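Local structure of Maltose/maltodextrin transport permease homologue (Bdellovibrio bacteriovorus HD100, 6FFL) at residues N160-A168 against W351-L362; F178-L188 against P342-W351. The protein binds maltotriose through this maltodextrin-binding (MalE) domain, one part of a longer MalF fusion that probably carries the sugar across the membrane. One frame throughout, in Å; residues are numbered along the deposited sequence. Where two conformers were deposited one is given.

Contact 1. Residues N160-A168 against W351-L362. With GLC (alpha-D-glucopyranose), chain B; GLC (alpha-D-glucopyranose), chain C.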
loop_
_atom_site.group_PDB
_atom_site.type_symbol
_atom_site.label_atom_id
_atom_site.label_comp_id
_atom_site.label_asym_id
_atom_site.label_seq_id
_atom_site.Cartn_x
_atom_site.Cartn_y
_atom_site.Cartn_z
ATOM N N ASN A 160 3.283 11.490 -0.433
ATOM C CA ASN A 160 4.593 10.978 -0.054
ATOM C C ASN A 160 5.368 10.644 -1.327
ATOM O O ASN A 160 5.692 9.495 -1.618
ATOM C CB ASN A 160 4.429 9.761 0.851
ATOM C CG ASN A 160 5.739 9.293 1.446
ATOM O OD1 ASN A 160 6.719 10.043 1.484
ATOM N ND2 ASN A 160 5.770 8.046 1.902
ATOM N N TYR A 161 5.682 11.692 -2.090
ATOM C CA TYR A 161 6.173 11.501 -3.451
ATOM C C TYR A 161 7.622 11.024 -3.527
ATOM O O TYR A 161 8.088 10.704 -4.628
ATOM C CB TYR A 161 5.996 12.797 -4.252
ATOM C CG TYR A 161 6.736 14.004 -3.709
ATOM C CD1 TYR A 161 8.103 14.166 -3.917
ATOM C CD2 TYR A 161 6.059 15.006 -3.025
ATOM C CE1 TYR A 161 8.770 15.274 -3.440
ATOM C CE2 TYR A 161 6.723 16.118 -2.542
ATOM C CZ TYR A 161 8.068 16.253 -2.753
ATOM O OH TYR A 161 8.722 17.368 -2.277
ATOM N N THR A 162 8.348 10.967 -2.409
ATOM C CA THR A 162 9.676 10.359 -2.426
ATOM C C THR A 162 9.622 8.835 -2.424
ATOM O O THR A 162 10.598 8.182 -2.828
ATOM C CB THR A 162 10.508 10.799 -1.215
ATOM O OG1 THR A 162 9.851 10.391 -0.007
ATOM C CG2 THR A 162 10.715 12.309 -1.193
ATOM N N GLU A 163 8.533 8.275 -1.943
ATOM C CA GLU A 163 8.387 6.836 -1.747
ATOM C C GLU A 163 7.990 6.183 -3.064
ATOM O O GLU A 163 7.016 6.603 -3.674
ATOM C CB GLU A 163 7.325 6.579 -0.679
ATOM C CG GLU A 163 7.159 5.128 -0.260
ATOM C CD GLU A 163 8.379 4.554 0.423
ATOM O OE1 GLU A 163 9.088 5.314 1.116
ATOM O OE2 GLU A 163 8.648 3.336 0.267
ATOM N N PRO A 164 8.711 5.151 -3.526
ATOM C CA PRO A 164 8.450 4.636 -4.880
ATOM C C PRO A 164 7.020 4.177 -5.116
ATOM O O PRO A 164 6.501 4.333 -6.227
ATOM C CB PRO A 164 9.443 3.469 -5.004
ATOM C CG PRO A 164 10.538 3.814 -4.085
ATOM C CD PRO A 164 9.921 4.565 -2.928
ATOM N N PHE A 165 6.369 3.586 -4.109
ATOM C CA PHE A 165 4.976 3.178 -4.287
ATOM C C PHE A 165 4.124 4.336 -4.788
ATOM O O PHE A 165 3.201 4.135 -5.586
ATOM C CB PHE A 165 4.426 2.649 -2.962
ATOM C CG PHE A 165 3.155 1.844 -3.095
ATOM C CD1 PHE A 165 3.157 0.612 -3.742
ATOM C CD2 PHE A 165 1.972 2.313 -2.545
ATOM C CE1 PHE A 165 1.992 -0.158 -3.836
ATOM C CE2 PHE A 165 0.797 1.566 -2.635
ATOM C CZ PHE A 165 0.810 0.323 -3.293
ATOM N N PHE A 166 4.442 5.554 -4.353
ATOM C CA PHE A 166 3.596 6.700 -4.656
ATOM C C PHE A 166 3.885 7.314 -6.022
ATOM O O PHE A 166 3.017 8.016 -6.558
ATOM C CB PHE A 166 3.738 7.738 -3.545
ATOM C CG PHE A 166 3.105 7.314 -2.241
ATOM C CD1 PHE A 166 3.739 6.403 -1.400
ATOM C CD2 PHE A 166 1.865 7.816 -1.865
ATOM C CE1 PHE A 166 3.147 6.002 -0.201
ATOM C CE2 PHE A 166 1.269 7.419 -0.663
ATOM C CZ PHE A 166 1.912 6.516 0.162
ATOM N N PHE A 167 5.054 7.063 -6.627
ATOM C CA PHE A 167 5.193 7.487 -8.021
ATOM C C PHE A 167 5.071 6.340 -9.015
ATOM O O PHE A 167 4.950 6.597 -10.218
ATOM C CB PHE A 167 6.501 8.296 -8.242
ATOM C CG PHE A 167 7.792 7.543 -8.027
ATOM C CD1 PHE A 167 8.255 6.615 -8.964
ATOM C CD2 PHE A 167 8.589 7.833 -6.929
ATOM C CE1 PHE A 167 9.477 5.966 -8.778
ATOM C CE2 PHE A 167 9.807 7.186 -6.729
ATOM C CZ PHE A 167 10.245 6.237 -7.661
ATOM N N ALA A 168 5.038 5.092 -8.543
ATOM C CA ALA A 168 4.817 3.947 -9.423
ATOM C C ALA A 168 3.602 4.051 -10.342
ATOM O O ALA A 168 3.705 3.609 -11.498
ATOM C CB ALA A 168 4.707 2.676 -8.569
ATOM N N TRP A 351 12.094 -1.878 -5.932
ATOM C CA TRP A 351 11.711 -0.839 -4.975
ATOM C C TRP A 351 12.936 -0.178 -4.357
ATOM O O TRP A 351 12.992 1.050 -4.209
ATOM C CB TRP A 351 10.853 -1.424 -3.853
ATOM C CG TRP A 351 9.484 -1.878 -4.209
ATOM C CD1 TRP A 351 8.908 -3.057 -3.829
ATOM C CD2 TRP A 351 8.481 -1.161 -4.959
ATOM N NE1 TRP A 351 7.614 -3.126 -4.309
ATOM C CE2 TRP A 351 7.331 -1.978 -5.003
ATOM C CE3 TRP A 351 8.445 0.089 -5.597
ATOM C CZ2 TRP A 351 6.163 -1.597 -5.664
ATOM C CZ3 TRP A 351 7.278 0.464 -6.257
ATOM C CH2 TRP A 351 6.156 -0.376 -6.279
ATOM N N ASP A 352 13.905 -0.987 -3.920
ATOM C CA ASP A 352 15.060 -0.426 -3.223
ATOM C C ASP A 352 15.899 0.447 -4.145
ATOM O O ASP A 352 16.383 1.504 -3.728
ATOM C CB ASP A 352 15.903 -1.547 -2.618
ATOM C CG ASP A 352 15.198 -2.238 -1.447
ATOM O OD1 ASP A 352 14.309 -1.616 -0.839
ATOM O OD2 ASP A 352 15.541 -3.395 -1.137
ATOM N N SER A 353 16.096 0.012 -5.393
ATOM C CA SER A 353 16.851 0.812 -6.353
ATOM C C SER A 353 16.122 2.106 -6.691
ATOM O O SER A 353 16.738 3.178 -6.753
ATOM C CB SER A 353 17.106 0.003 -7.623
ATOM O OG SER A 353 17.890 0.742 -8.543
ATOM N N LEU A 354 14.810 2.028 -6.922
ATOM C CA LEU A 354 14.049 3.233 -7.230
ATOM C C LEU A 354 14.136 4.246 -6.096
ATOM O O LEU A 354 14.276 5.454 -6.339
ATOM C CB LEU A 354 12.592 2.870 -7.512
ATOM C CG LEU A 354 12.282 2.235 -8.862
ATOM C CD1 LEU A 354 10.814 1.810 -8.880
ATOM C CD2 LEU A 354 12.582 3.226 -9.994
ATOM N N ARG A 355 14.065 3.784 -4.848
ATOM C CA ARG A 355 14.096 4.733 -3.739
ATOM C C ARG A 355 15.442 5.439 -3.662
ATOM O O ARG A 355 15.498 6.659 -3.469
ATOM C CB ARG A 355 13.785 4.036 -2.418
ATOM C CG ARG A 355 13.535 5.014 -1.269
ATOM C CD ARG A 355 13.415 4.287 0.073
ATOM N NE ARG A 355 12.246 3.410 0.112
ATOM C CZ ARG A 355 12.296 2.084 0.039
ATOM N NH1 ARG A 355 13.461 1.461 -0.073
ATOM N NH2 ARG A 355 11.173 1.382 0.081
ATOM N N ILE A 356 16.533 4.686 -3.810
ATOM C CA ILE A 356 17.865 5.275 -3.756
ATOM C C ILE A 356 18.030 6.325 -4.849
ATOM O O ILE A 356 18.467 7.454 -4.588
ATOM C CB ILE A 356 18.932 4.173 -3.872
ATOM C CG1 ILE A 356 18.961 3.323 -2.605
ATOM C CG2 ILE A 356 20.324 4.775 -4.169
ATOM C CD1 ILE A 356 19.623 1.972 -2.819
ATOM N N GLN A 357 17.653 5.978 -6.085
ATOM C CA GLN A 357 17.918 6.886 -7.197
ATOM C C GLN A 357 17.037 8.128 -7.131
ATOM O O GLN A 357 17.524 9.242 -7.368
ATOM C CB GLN A 357 17.739 6.164 -8.535
ATOM C CG GLN A 357 18.675 4.982 -8.739
ATOM C CD GLN A 357 20.107 5.261 -8.314
ATOM O OE1 GLN A 357 20.679 6.310 -8.621
ATOM N NE2 GLN A 357 20.699 4.310 -7.609
ATOM N N TYR A 358 15.742 7.978 -6.806
ATOM C CA TYR A 358 14.901 9.176 -6.802
ATOM C C TYR A 358 15.230 10.085 -5.627
ATOM O O TYR A 358 15.057 11.303 -5.724
ATOM C CB TYR A 358 13.400 8.848 -6.803
ATOM C CG TYR A 358 12.570 10.016 -7.372
ATOM C CD1 TYR A 358 13.053 10.765 -8.449
ATOM C CD2 TYR A 358 11.360 10.395 -6.809
ATOM C CE1 TYR A 358 12.325 11.831 -8.988
ATOM C CE2 TYR A 358 10.626 11.456 -7.331
ATOM C CZ TYR A 358 11.115 12.172 -8.422
ATOM O OH TYR A 358 10.406 13.237 -8.959
ATOM N N GLN A 359 15.723 9.529 -4.521
ATOM C CA GLN A 359 16.180 10.394 -3.438
ATOM C C GLN A 359 17.288 11.313 -3.923
ATOM O O GLN A 359 17.325 12.497 -3.569
ATOM C CB GLN A 359 16.656 9.557 -2.245
ATOM C CG GLN A 359 16.867 10.354 -0.958
ATOM C CD GLN A 359 18.225 11.046 -0.894
ATOM O OE1 GLN A 359 19.179 10.639 -1.559
ATOM N NE2 GLN A 359 18.312 12.106 -0.094
ATOM N N LYS A 360 18.187 10.789 -4.758
ATOM C CA LYS A 360 19.281 11.605 -5.269
ATOM C C LYS A 360 18.781 12.647 -6.256
ATOM O O LYS A 360 19.314 13.760 -6.313
ATOM C CB LYS A 360 20.327 10.713 -5.933
ATOM C CG LYS A 360 21.054 9.782 -4.983
ATOM C CD LYS A 360 21.952 8.843 -5.788
ATOM C CE LYS A 360 22.785 7.942 -4.900
ATOM N NZ LYS A 360 23.663 7.056 -5.714
ATOM N N VAL A 361 17.783 12.291 -7.070
ATOM C CA VAL A 361 17.173 13.266 -7.969
ATOM C C VAL A 361 16.539 14.395 -7.170
ATOM O O VAL A 361 16.775 15.583 -7.432
ATOM C CB VAL A 361 16.124 12.589 -8.865
ATOM C CG1 VAL A 361 15.433 13.638 -9.738
ATOM C CG2 VAL A 361 16.754 11.521 -9.706
ATOM N N LEU A 362 15.685 14.036 -6.209
ATOM C CA LEU A 362 14.997 15.061 -5.430
ATOM C C LEU A 362 15.968 15.893 -4.610
ATOM O O LEU A 362 15.706 17.074 -4.356
ATOM C CB LEU A 362 13.952 14.417 -4.525
ATOM C CG LEU A 362 12.799 13.771 -5.295
ATOM C CD1 LEU A 362 11.838 13.113 -4.339
ATOM C CD2 LEU A 362 12.064 14.786 -6.165
HETATM C C1 GLC B . 4.909 -0.817 -1.010
HETATM C C2 GLC B . 5.456 -2.245 -0.948
HETATM C C3 GLC B . 6.805 -2.243 -0.221
HETATM C C4 GLC B . 7.767 -1.292 -0.912
HETATM C C5 GLC B . 7.150 0.111 -0.998
HETATM C C6 GLC B . 8.013 1.013 -1.874
HETATM O O2 GLC B . 4.522 -3.128 -0.294
HETATM O O3 GLC B . 7.375 -3.570 -0.230
HETATM O O4 GLC B . 8.992 -1.241 -0.164
HETATM O O5 GLC B . 5.876 0.021 -1.647
HETATM O O6 GLC B . 7.621 2.399 -1.769
HETATM C C1 GLC C . 1.352 1.389 2.130
HETATM C C2 GLC C . 1.134 0.093 1.359
HETATM C C3 GLC C . 2.428 -0.666 1.108
HETATM C C4 GLC C . 3.423 0.295 0.467
HETATM C C5 GLC C . 3.615 1.504 1.379
HETATM C C6 GLC C . 4.615 2.498 0.777
HETATM O O2 GLC C . 0.208 -0.715 2.109
HETATM O O3 GLC C . 2.153 -1.759 0.214
HETATM O O4 GLC C . 4.676 -0.353 0.312
HETATM O O5 GLC C . 2.362 2.168 1.504
HETATM O O6 GLC C . 5.053 3.431 1.789
HETATM O O HOH W 1 13.173 8.286 -2.472
#
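Arg355 and Glu163 extend together in one direction and meet, in the conformer described here, in a salt bridge: NH2 of Arg355 donates to OE2 of Glu163 over 3.2 Å. The donor comes from the syn side, somewhat out of the carboxylate plane, while OE2 itself lies in the guanidinium plane; the two flat groups are turned 39° from each other. Arginine suits the place because its other terminal nitrogen, NH1, holds Asp352 one helical turn back, while NH2 also pairs with Glu43. Glu163 leaves the backbone with CG anti to N (chi1 -174°) and bends at chi2, which carries OE2 to hydroxyl O6 of the chain B glucose; that hydroxyl donates to it in a very short bond. The same O6 accepts from Phe165 N (2.9 Å).

This is one wall of the maltodextrin pocket of a periplasmic-type binding protein, where charged groups hold hydroxyls and aromatic rings take the sugar faces. Trp351 lays one indole face against the chain B glucose, with CD1 3.6 Å from C4; Phe165 offers a face to C4 of the chain C glucose and has Trp351 CH2 at its own edge. Behind the sugar Pro164, whose compact ring fits close to a helix, presses CB on Trp351 CE3 and CG on Arg355 CB (3.7 Å). Phe167 and Tyr358 overlap with their rings reaching opposite ways, planes at 69° and Phe167 CE2 3.6 Å from Tyr358 CD2. Farther along the helix, Leu362 CD1 lies unusually tight against Thr162 CG2, and a water donates to both Thr162 O and Arg355 O.

Contact 2. Residues F178-L188 against P342-W351. With GLC (alpha-D-glucopyranose), chain B.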
loop_
_atom_site.group_PDB
_atom_site.type_symbol
_atom_site.label_atom_id
_atom_site.label_comp_id
_atom_site.label_asym_id
_atom_site.label_seq_id
_atom_site.Cartn_x
_atom_site.Cartn_y
_atom_site.Cartn_z
ATOM N N PHE A 178 7.213 -0.949 -15.041
ATOM C CA PHE A 178 8.544 -1.008 -14.437
ATOM C C PHE A 178 9.074 -2.427 -14.298
ATOM O O PHE A 178 10.238 -2.602 -13.934
ATOM C CB PHE A 178 8.568 -0.296 -13.071
ATOM C CG PHE A 178 7.702 -0.934 -12.000
ATOM C CD1 PHE A 178 8.157 -2.017 -11.269
ATOM C CD2 PHE A 178 6.463 -0.389 -11.675
ATOM C CE1 PHE A 178 7.377 -2.590 -10.268
ATOM C CE2 PHE A 178 5.674 -0.951 -10.669
ATOM C CZ PHE A 178 6.137 -2.056 -9.965
ATOM N N LEU A 179 8.256 -3.429 -14.576
ATOM C CA LEU A 179 8.674 -4.824 -14.602
ATOM C C LEU A 179 8.257 -5.397 -15.947
ATOM O O LEU A 179 7.148 -5.131 -16.415
ATOM C CB LEU A 179 8.007 -5.593 -13.450
ATOM C CG LEU A 179 8.571 -6.849 -12.806
ATOM C CD1 LEU A 179 10.010 -6.650 -12.358
ATOM C CD2 LEU A 179 7.671 -7.219 -11.625
ATOM N N LYS A 180 9.144 -6.159 -16.578
ATOM C CA LYS A 180 8.796 -6.761 -17.855
ATOM C C LYS A 180 7.729 -7.839 -17.663
ATOM O O LYS A 180 7.346 -8.185 -16.543
ATOM C CB LYS A 180 10.031 -7.348 -18.529
ATOM C CG LYS A 180 10.974 -6.308 -19.093
ATOM C CD LYS A 180 12.149 -6.969 -19.777
ATOM C CE LYS A 180 12.957 -5.959 -20.570
ATOM N NZ LYS A 180 14.064 -6.605 -21.333
ATOM N N ALA A 181 7.251 -8.376 -18.790
ATOM C CA ALA A 181 6.132 -9.313 -18.754
ATOM C C ALA A 181 6.472 -10.575 -17.974
ATOM O O ALA A 181 5.583 -11.187 -17.371
ATOM C CB ALA A 181 5.703 -9.676 -20.176
ATOM N N ASP A 182 7.745 -10.973 -17.961
ATOM C CA ASP A 182 8.134 -12.177 -17.239
ATOM C C ASP A 182 7.995 -12.026 -15.732
ATOM O O ASP A 182 8.141 -13.018 -15.012
ATOM C CB ASP A 182 9.566 -12.580 -17.610
ATOM C CG ASP A 182 10.608 -11.501 -17.295
ATOM O OD1 ASP A 182 10.312 -10.533 -16.564
ATOM O OD2 ASP A 182 11.754 -11.637 -17.780
ATOM N N GLY A 183 7.725 -10.817 -15.245
ATOM C CA GLY A 183 7.543 -10.591 -13.831
ATOM C C GLY A 183 8.809 -10.600 -13.007
ATOM O O GLY A 183 8.720 -10.536 -11.778
ATOM N N VAL A 184 9.980 -10.695 -13.635
ATOM C CA VAL A 184 11.238 -10.750 -12.891
ATOM C C VAL A 184 12.308 -9.819 -13.434
ATOM O O VAL A 184 13.283 -9.535 -12.717
ATOM C CB VAL A 184 11.784 -12.193 -12.833
ATOM C CG1 VAL A 184 10.818 -13.110 -12.098
ATOM C CG2 VAL A 184 12.083 -12.705 -14.236
ATOM N N THR A 185 12.212 -9.321 -14.664
ATOM C CA THR A 185 13.253 -8.463 -15.210
ATOM C C THR A 185 12.890 -7.001 -14.992
ATOM O O THR A 185 11.844 -6.553 -15.488
ATOM C CB THR A 185 13.456 -8.734 -16.695
ATOM O OG1 THR A 185 13.771 -10.125 -16.882
ATOM C CG2 THR A 185 14.605 -7.894 -17.234
ATOM N N PRO A 186 13.703 -6.232 -14.268
ATOM C CA PRO A 186 13.435 -4.797 -14.126
ATOM C C PRO A 186 13.425 -4.112 -15.482
ATOM O O PRO A 186 14.177 -4.477 -16.389
ATOM C CB PRO A 186 14.603 -4.297 -13.264
ATOM C CG PRO A 186 15.092 -5.514 -12.540
ATOM C CD PRO A 186 14.893 -6.653 -13.515
ATOM N N ASN A 187 12.552 -3.116 -15.614
ATOM C CA ASN A 187 12.442 -2.305 -16.818
ATOM C C ASN A 187 12.435 -0.844 -16.381
ATOM O O ASN A 187 11.420 -0.159 -16.492
ATOM C CB ASN A 187 11.178 -2.657 -17.609
ATOM C CG ASN A 187 11.190 -2.092 -19.017
ATOM O OD1 ASN A 187 12.227 -2.044 -19.672
ATOM N ND2 ASN A 187 10.029 -1.657 -19.485
ATOM N N LEU A 188 13.584 -0.375 -15.886
ATOM C CA LEU A 188 13.678 0.955 -15.300
ATOM C C LEU A 188 14.427 1.959 -16.160
ATOM O O LEU A 188 14.216 3.167 -15.991
ATOM C CB LEU A 188 14.358 0.880 -13.923
ATOM C CG LEU A 188 13.789 -0.172 -12.962
ATOM C CD1 LEU A 188 14.561 -0.164 -11.641
ATOM C CD2 LEU A 188 12.291 0.088 -12.747
ATOM N N PRO A 342 2.973 -7.061 -8.069
ATOM C CA PRO A 342 3.871 -8.208 -8.268
ATOM C C PRO A 342 4.491 -8.620 -6.942
ATOM O O PRO A 342 4.685 -7.799 -6.044
ATOM C CB PRO A 342 4.922 -7.671 -9.250
ATOM C CG PRO A 342 4.969 -6.197 -8.994
ATOM C CD PRO A 342 3.553 -5.796 -8.567
ATOM N N VAL A 343 4.768 -9.921 -6.797
ATOM C CA VAL A 343 5.226 -10.449 -5.515
ATOM C C VAL A 343 6.539 -11.211 -5.611
ATOM O O VAL A 343 7.028 -11.698 -4.592
ATOM C CB VAL A 343 4.157 -11.332 -4.833
ATOM C CG1 VAL A 343 2.822 -10.574 -4.689
ATOM C CG2 VAL A 343 3.969 -12.665 -5.595
ATOM N N THR A 344 7.132 -11.331 -6.792
ATOM C CA THR A 344 8.401 -12.041 -6.907
ATOM C C THR A 344 9.499 -11.285 -6.151
ATOM O O THR A 344 9.405 -10.067 -5.959
ATOM C CB THR A 344 8.804 -12.186 -8.372
ATOM O OG1 THR A 344 8.907 -10.881 -8.948
ATOM C CG2 THR A 344 7.772 -12.989 -9.134
ATOM N N PRO A 345 10.553 -11.974 -5.699
ATOM C CA PRO A 345 11.581 -11.276 -4.906
ATOM C C PRO A 345 12.301 -10.199 -5.697
ATOM O O PRO A 345 12.820 -9.249 -5.101
ATOM C CB PRO A 345 12.530 -12.407 -4.469
ATOM C CG PRO A 345 12.257 -13.526 -5.408
ATOM C CD PRO A 345 10.823 -13.424 -5.809
ATOM N N GLU A 346 12.314 -10.304 -7.031
ATOM C CA GLU A 346 12.945 -9.290 -7.859
ATOM C C GLU A 346 12.328 -7.915 -7.628
ATOM O O GLU A 346 13.013 -6.898 -7.790
ATOM C CB GLU A 346 12.833 -9.681 -9.333
ATOM C CG GLU A 346 13.773 -10.822 -9.763
ATOM C CD GLU A 346 13.262 -12.231 -9.456
ATOM O OE1 GLU A 346 12.195 -12.396 -8.837
ATOM O OE2 GLU A 346 13.950 -13.198 -9.850
ATOM N N VAL A 347 11.048 -7.863 -7.248
ATOM C CA VAL A 347 10.372 -6.580 -7.044
ATOM C C VAL A 347 11.012 -5.813 -5.898
ATOM O O VAL A 347 11.058 -4.575 -5.908
ATOM C CB VAL A 347 8.865 -6.809 -6.794
ATOM C CG1 VAL A 347 8.163 -5.501 -6.458
ATOM C CG2 VAL A 347 8.233 -7.443 -8.003
ATOM N N ARG A 348 11.528 -6.533 -4.904
ATOM C CA ARG A 348 12.213 -5.901 -3.784
ATOM C C ARG A 348 13.417 -5.098 -4.262
ATOM O O ARG A 348 13.641 -3.965 -3.814
ATOM C CB ARG A 348 12.635 -6.981 -2.783
ATOM C CG ARG A 348 13.503 -6.493 -1.658
ATOM C CD ARG A 348 12.657 -5.855 -0.581
ATOM N NE ARG A 348 12.636 -4.395 -0.671
ATOM C CZ ARG A 348 11.520 -3.668 -0.659
ATOM N NH1 ARG A 348 10.337 -4.258 -0.586
ATOM N NH2 ARG A 348 11.598 -2.345 -0.698
ATOM N N ALA A 349 14.211 -5.675 -5.173
ATOM C CA ALA A 349 15.340 -4.954 -5.743
ATOM C C ALA A 349 14.879 -3.718 -6.502
ATOM O O ALA A 349 15.542 -2.673 -6.464
ATOM C CB ALA A 349 16.134 -5.877 -6.670
ATOM N N VAL A 350 13.750 -3.823 -7.207
ATOM C CA VAL A 350 13.226 -2.677 -7.949
ATOM C C VAL A 350 12.848 -1.555 -6.991
ATOM O O VAL A 350 13.223 -0.394 -7.198
ATOM C CB VAL A 350 12.035 -3.089 -8.830
ATOM C CG1 VAL A 350 11.362 -1.841 -9.406
ATOM C CG2 VAL A 350 12.498 -3.998 -9.972
ATOM N N TRP A 351 12.094 -1.878 -5.932
ATOM C CA TRP A 351 11.711 -0.839 -4.975
ATOM C C TRP A 351 12.936 -0.178 -4.357
ATOM O O TRP A 351 12.992 1.050 -4.209
ATOM C CB TRP A 351 10.853 -1.424 -3.853
ATOM C CG TRP A 351 9.484 -1.878 -4.209
ATOM C CD1 TRP A 351 8.908 -3.057 -3.829
ATOM C CD2 TRP A 351 8.481 -1.161 -4.959
ATOM N NE1 TRP A 351 7.614 -3.126 -4.309
ATOM C CE2 TRP A 351 7.331 -1.978 -5.003
ATOM C CE3 TRP A 351 8.445 0.089 -5.597
ATOM C CZ2 TRP A 351 6.163 -1.597 -5.664
ATOM C CZ3 TRP A 351 7.278 0.464 -6.257
ATOM C CH2 TRP A 351 6.156 -0.376 -6.279
HETATM C C1 GLC B . 4.909 -0.817 -1.010
HETATM C C2 GLC B . 5.456 -2.245 -0.948
HETATM C C3 GLC B . 6.805 -2.243 -0.221
HETATM C C4 GLC B . 7.767 -1.292 -0.912
HETATM C C5 GLC B . 7.150 0.111 -0.998
HETATM C C6 GLC B . 8.013 1.013 -1.874
HETATM O O2 GLC B . 4.522 -3.128 -0.294
HETATM O O3 GLC B . 7.375 -3.570 -0.230
HETATM O O4 GLC B . 8.992 -1.241 -0.164
HETATM O O5 GLC B . 5.876 0.021 -1.647
HETATM O O6 GLC B . 7.621 2.399 -1.769
#
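The start of helix 346-362, which feeds Arg348 and Trp351 into the maltodextrin pocket, is packed on its far flank by the loop 178-188 that leads into helix 191-205. Val350 is the hub. With CG1 anti to its backbone N (chi1 170°), it spreads its two methyls: CG1 meets Phe178 CD1 at 3.7 Å and Leu188 CD2 at 4.0 Å, while CG2 lies against the ring of Pro186. A branched residue can thus serve three neighbours. The Phe178 ring passes obliquely from Val350 to the indole of Trp351, CZ to CH2 4.1 Å, with the planes at 47°. Leu179 CD2 touches both Pro342 CB and Val347 CG2, each 3.7 Å away.

Nearer the surface the contact turns polar. Thr344 OG1 donates to Gly183 O (2.9 Å), arriving nearly along the C=O axis. Gly183 ends the type I turn 180-183, closed by its N bonding to Lys180 O, and glycine easily adopts the positive phi (75°) found there. Asp182 OD1 takes Val184 N from above the carboxylate plane, an Asx turn, and Thr185 N from the same face, an Asx motif; OD2 accepts from Thr185 OG1. Glu346 runs beside Val184, its CG 3.3 Å from Val184 O; the bend at chi2 lays the carboxylate along the valine side chain.

On the pocket side, Arg348 donates from NH2 to O4 (2.9 Å) and from NH1 to O3 of the chain B glucose. Two adjacent sugar hydroxyls are thus gripped by one guanidinium, whereas the flank facing the loop is held by apolar fit and one directional bond.

Both contacts use helix 346-362, and they share Trp351 and the chain B glucose, but they engage different lengths of the helix and set it against different partners. Contact 1 is buried and lies at the sugar, so its chemistry mixes a salt-bridge network with aromatic faces. Contact 2 is only partly buried, its centre about 15 Å from that of contact 1; aliphatic packing dominates there, with a single threonine-to-carbonyl hydrogen bond between the segments nearer the surface. They touch where Leu354 meets Leu188 and where the guanidinium groups of Arg355 and Arg348 come close, both salt-bridged to Asp352. In sequence, contact 2 is nested inside the loop closed by contact 1.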